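Photoreceptor-histidine kinase BphP (Stigmatella aurantiaca DW4/3-1, PDB 6BAF) probably senses red and far-red light through a bound bilin chromophore and passes the signal on through a histidine kinase. Local coordinates at residues 163-166 with 167-171; 135-138 with 139-143. One frame throughout, in Å; residues are numbered along the deposited sequence.

In the fold
Interaction 2 comes first along the chain: the short link 135-138, which follows helix 120-135, starts helix 139-154. That helix leads into strand 158-164, whose turn into strand 170-177 makes interaction 1. The centres of the two contacts lie about 20 Å apart on the same side of the chain's centre; interaction 1 and helix segment 139-143 belong to the GAF domain. They meet directly where L139 CD2 packs on R163 NH1 at 3.7 Å, so the L139 side chain at the start of the helix touches the guanidinium end of R163. Interaction 1 thus closes two neighbouring strands of the six-stranded antiparallel sheet, and interaction 2 fixes the start of a helix packed on them.

Interaction 1: 163-166 with 167-171; sequences RFDA and EWNGS
F164 and W168 pack against each other at the turn of a beta hairpin. The phenyl ring meets the benzo edge of the indole, F164 CG lying 3.6 Å from W168 CE3, and F164 CD1 sits in the indole plane at that edge. The rings are inclined by 58°, neither stacked nor perpendicular. F164 CG stands anti to its own carbonyl carbon (chi1 -64°), which carries the ring off the sheet on the face where W168 folds back to meet it. Cutting F164 back to an alanine is likely to leave the CE3-CZ3 edge of W168 without its partner and to open a gap beside L267 and I194.

Away from this aromatic pair, D165 draws the turn together. Its N donates to N169 O at 2.7 Å, while its O accepts from W168 N at 2.9 Å, the donor standing well above the carbonyl plane; the latter bond closes a beta turn whose A166-E167 peptide is cis. With CG lodged between the backbone N and the carbonyl carbon (chi1 68°), the carboxylate curls back over the turn, and OD1 accepts a weak, bent bond from N169 N at 2.9 Å. The other oxygen, OD2, lies 3.3 Å from N169 CB, and the carboxylate and amide planes are steeply inclined; N169 OD1 accepts a weak hydrogen bond from A191 N.

The strands proper start at the non-hydrogen-bonded pair F164-G170, followed by R163-S171, which is bonded in both directions: R163 N to S171 O and S171 N to R163 O, both 2.9 Å.

Strand 266-275 flanks the hairpin on one edge, with W268 bonded to the F164 backbone and K266 touching W168. On the other edge F189 bonds to G170, which lies near the bound chromophore.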
loop_
_atom_site.group_PDB
_atom_site.type_symbol
_atom_site.label_atom_id
_atom_site.label_comp_id
_atom_site.label_asym_id
_atom_site.label_seq_id
_atom_site.Cartn_x
_atom_site.Cartn_y
_atom_site.Cartn_z
ATOM N N ARG A 163 -1.958 23.793 -10.150
ATOM C CA ARG A 163 -1.934 23.311 -11.515
ATOM C C ARG A 163 -1.223 24.317 -12.420
ATOM O O ARG A 163 -1.461 25.517 -12.304
ATOM C CB ARG A 163 -3.358 23.091 -12.016
ATOM C CG ARG A 163 -3.357 22.505 -13.401
ATOM C CD ARG A 163 -4.762 22.462 -13.960
ATOM N NE ARG A 163 -4.724 21.789 -15.257
ATOM C CZ ARG A 163 -5.807 21.413 -15.935
ATOM N NH1 ARG A 163 -7.030 21.642 -15.428
ATOM N NH2 ARG A 163 -5.658 20.792 -17.106
ATOM N N PHE A 164 -0.358 23.827 -13.317
ATOM C CA PHE A 164 0.403 24.671 -14.237
ATOM C C PHE A 164 -0.373 24.907 -15.526
ATOM O O PHE A 164 -0.984 23.986 -16.074
ATOM C CB PHE A 164 1.757 24.032 -14.580
ATOM C CG PHE A 164 2.710 23.880 -13.381
ATOM C CD1 PHE A 164 3.320 24.993 -12.800
ATOM C CD2 PHE A 164 2.985 22.615 -12.851
ATOM C CE1 PHE A 164 4.171 24.875 -11.700
ATOM C CE2 PHE A 164 3.847 22.453 -11.745
ATOM C CZ PHE A 164 4.458 23.588 -11.151
ATOM N N ASP A 165 -0.313 26.132 -16.046
ATOM C CA ASP A 165 -0.886 26.345 -17.359
ATOM C C ASP A 165 0.207 26.222 -18.425
ATOM O O ASP A 165 1.322 25.738 -18.151
ATOM C CB ASP A 165 -1.635 27.695 -17.395
ATOM C CG ASP A 165 -0.705 28.913 -17.297
ATOM O OD1 ASP A 165 0.551 28.794 -17.450
ATOM O OD2 ASP A 165 -1.241 30.027 -17.062
ATOM N N ALA A 166 -0.069 26.770 -19.607
ATOM C CA ALA A 166 0.610 26.444 -20.868
ATOM C C ALA A 166 2.146 26.570 -21.114
ATOM O O ALA A 166 2.582 25.857 -22.020
ATOM C CB ALA A 166 -0.104 27.194 -21.989
ATOM N N GLU A 167 3.057 27.328 -20.488
ATOM C CA GLU A 167 3.204 28.681 -19.937
ATOM C C GLU A 167 3.804 28.693 -18.515
ATOM O O GLU A 167 4.630 29.559 -18.189
ATOM C CB GLU A 167 1.973 29.492 -19.963
ATOM C CG GLU A 167 2.500 30.929 -19.866
ATOM C CD GLU A 167 1.812 31.895 -20.803
ATOM O OE1 GLU A 167 1.282 31.390 -21.821
ATOM O OE2 GLU A 167 1.808 33.141 -20.514
ATOM N N TRP A 168 3.409 27.714 -17.695
ATOM C CA TRP A 168 3.995 27.381 -16.404
ATOM C C TRP A 168 3.666 28.388 -15.319
ATOM O O TRP A 168 4.232 28.304 -14.214
ATOM C CB TRP A 168 5.508 27.146 -16.490
ATOM C CG TRP A 168 5.779 26.050 -17.455
ATOM C CD1 TRP A 168 6.226 26.180 -18.742
ATOM C CD2 TRP A 168 5.541 24.640 -17.248
ATOM N NE1 TRP A 168 6.311 24.946 -19.339
ATOM C CE2 TRP A 168 5.891 23.983 -18.454
ATOM C CE3 TRP A 168 5.076 23.872 -16.159
ATOM C CZ2 TRP A 168 5.810 22.583 -18.604
ATOM C CZ3 TRP A 168 4.993 22.478 -16.307
ATOM C CH2 TRP A 168 5.353 21.850 -17.526
ATOM N N ASN A 169 2.712 29.276 -15.559
ATOM C CA ASN A 169 2.026 29.914 -14.447
ATOM C C ASN A 169 1.213 28.862 -13.701
ATOM O O ASN A 169 0.889 27.809 -14.245
ATOM C CB ASN A 169 1.111 31.025 -14.960
ATOM C CG ASN A 169 1.885 32.079 -15.762
ATOM O OD1 ASN A 169 2.929 32.561 -15.307
ATOM N ND2 ASN A 169 1.407 32.395 -16.960
ATOM N N GLY A 170 0.892 29.146 -12.443
ATOM C CA GLY A 170 0.158 28.200 -11.642
ATOM C C GLY A 170 -1.153 28.766 -11.120
ATOM O O GLY A 170 -1.294 29.991 -10.984
ATOM N N SER A 171 -2.108 27.872 -10.813
ATOM C CA SER A 171 -3.394 28.197 -10.223
ATOM C C SER A 171 -3.685 27.258 -9.066
ATOM O O SER A 171 -3.490 26.043 -9.203
ATOM C CB SER A 171 -4.512 28.035 -11.233
ATOM O OG SER A 171 -4.343 28.976 -12.257
#

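Interaction 2: 135-138 with 139-143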
loop_
_atom_site.group_PDB
_atom_site.type_symbol
_atom_site.label_atom_id
_atom_site.label_comp_id
_atom_site.label_asym_id
_atom_site.label_seq_id
_atom_site.Cartn_x
_atom_site.Cartn_y
_atom_site.Cartn_z
ATOM N N ASP A 135 -13.951 7.305 -5.744
ATOM C CA ASP A 135 -15.288 7.892 -5.630
ATOM C C ASP A 135 -15.453 9.180 -6.418
ATOM O O ASP A 135 -16.595 9.554 -6.703
ATOM C CB ASP A 135 -15.642 8.192 -4.163
ATOM C CG ASP A 135 -15.965 6.922 -3.354
ATOM O OD1 ASP A 135 -16.192 5.850 -3.993
ATOM O OD2 ASP A 135 -15.988 7.004 -2.088
ATOM N N ALA A 136 -14.364 9.886 -6.750
ATOM C CA ALA A 136 -14.489 11.149 -7.474
ATOM C C ALA A 136 -15.024 10.916 -8.878
ATOM O O ALA A 136 -14.550 10.035 -9.601
ATOM C CB ALA A 136 -13.137 11.869 -7.573
ATOM N N ARG A 137 -15.971 11.765 -9.288
ATOM C CA ARG A 137 -16.606 11.643 -10.599
ATOM C C ARG A 137 -16.075 12.614 -11.647
ATOM O O ARG A 137 -16.434 12.463 -12.816
ATOM C CB ARG A 137 -18.121 11.864 -10.487
ATOM C CG ARG A 137 -18.818 11.266 -9.278
ATOM C CD ARG A 137 -20.138 12.024 -9.066
ATOM N NE ARG A 137 -20.308 12.315 -7.649
ATOM C CZ ARG A 137 -20.981 13.352 -7.155
ATOM N NH1 ARG A 137 -21.535 14.226 -7.984
ATOM N NH2 ARG A 137 -21.067 13.523 -5.833
ATOM N N ASP A 138 -15.293 13.633 -11.267
ATOM C CA ASP A 138 -14.639 14.525 -12.236
ATOM C C ASP A 138 -13.326 15.053 -11.640
ATOM O O ASP A 138 -13.026 14.837 -10.456
ATOM C CB ASP A 138 -15.562 15.691 -12.662
ATOM C CG ASP A 138 -16.034 16.558 -11.475
ATOM O OD1 ASP A 138 -15.446 16.481 -10.369
ATOM O OD2 ASP A 138 -17.003 17.341 -11.645
ATOM N N LEU A 139 -12.572 15.803 -12.465
ATOM C CA LEU A 139 -11.264 16.328 -12.059
ATOM C C LEU A 139 -11.363 17.153 -10.792
ATOM O O LEU A 139 -10.539 17.006 -9.883
ATOM C CB LEU A 139 -10.645 17.169 -13.178
ATOM C CG LEU A 139 -9.320 17.877 -12.816
ATOM C CD1 LEU A 139 -8.224 16.863 -12.405
ATOM C CD2 LEU A 139 -8.842 18.727 -14.004
ATOM N N GLN A 140 -12.383 17.998 -10.684
ATOM C CA GLN A 140 -12.470 18.834 -9.494
ATOM C C GLN A 140 -12.736 18.011 -8.236
ATOM O O GLN A 140 -12.255 18.367 -7.147
ATOM C CB GLN A 140 -13.549 19.899 -9.670
ATOM C CG GLN A 140 -13.540 20.922 -8.552
ATOM C CD GLN A 140 -12.233 21.753 -8.540
ATOM O OE1 GLN A 140 -11.691 22.142 -9.610
ATOM N NE2 GLN A 140 -11.718 22.020 -7.326
ATOM N N GLU A 141 -13.501 16.917 -8.346
ATOM C CA GLU A 141 -13.727 16.090 -7.159
ATOM C C GLU A 141 -12.468 15.305 -6.808
ATOM O O GLU A 141 -12.140 15.154 -5.624
ATOM C CB GLU A 141 -14.917 15.143 -7.370
ATOM C CG GLU A 141 -16.259 15.861 -7.553
ATOM C CD GLU A 141 -17.478 14.953 -7.357
ATOM O OE1 GLU A 141 -17.345 13.711 -7.461
ATOM O OE2 GLU A 141 -18.570 15.497 -7.063
ATOM N N LEU A 142 -11.776 14.780 -7.831
ATOM C CA LEU A 142 -10.461 14.174 -7.639
ATOM C C LEU A 142 -9.544 15.096 -6.836
ATOM O O LEU A 142 -9.002 14.702 -5.794
ATOM C CB LEU A 142 -9.843 13.876 -8.997
ATOM C CG LEU A 142 -9.038 12.607 -9.234
ATOM C CD1 LEU A 142 -7.923 12.874 -10.173
ATOM C CD2 LEU A 142 -8.568 11.935 -7.957
ATOM N N CYS A 143 -9.402 16.359 -7.286
ATOM C CA CYS A 143 -8.532 17.312 -6.592
ATOM C C CYS A 143 -8.968 17.498 -5.149
ATOM O O CYS A 143 -8.143 17.458 -4.226
ATOM C CB CYS A 143 -8.506 18.668 -7.339
ATOM S SG CYS A 143 -7.879 18.538 -9.036
#
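This is a local N-terminal helix cap, at the surface where the link after helix 120-135 turns into helix 139-154. D138 is the N-cap: its OD1 accepts from E141 N at 2.8 Å, and its backbone O receives a nearly straight bond from L142 N at 2.9 Å, the first full turn of the helix. A chi1 of 58° folds the D138 carboxylate back over the end of the helix, which brings OD1 to E141 N.

E141 answers from the helix with its chain extended beyond CG, OE1 accepting from R137 N at 3.0 Å on the anti side of the carboxylate. This bond falls one residue before the N-cap, so the pair is not a classical capping box. Behind the turn, A136 CB packs against the backbone of L142, whose own side chain reaches M297 of helix 284-300, while Q140 NE2 bonds to I173 O of strand 170-177.

R137 also forms a salt bridge to E141 by charge alone: the carboxylate and guanidinium planes are almost perpendicular, and E141 OE2 sits over the centre of one guanidinium face, 3.2 Å from R137 CZ.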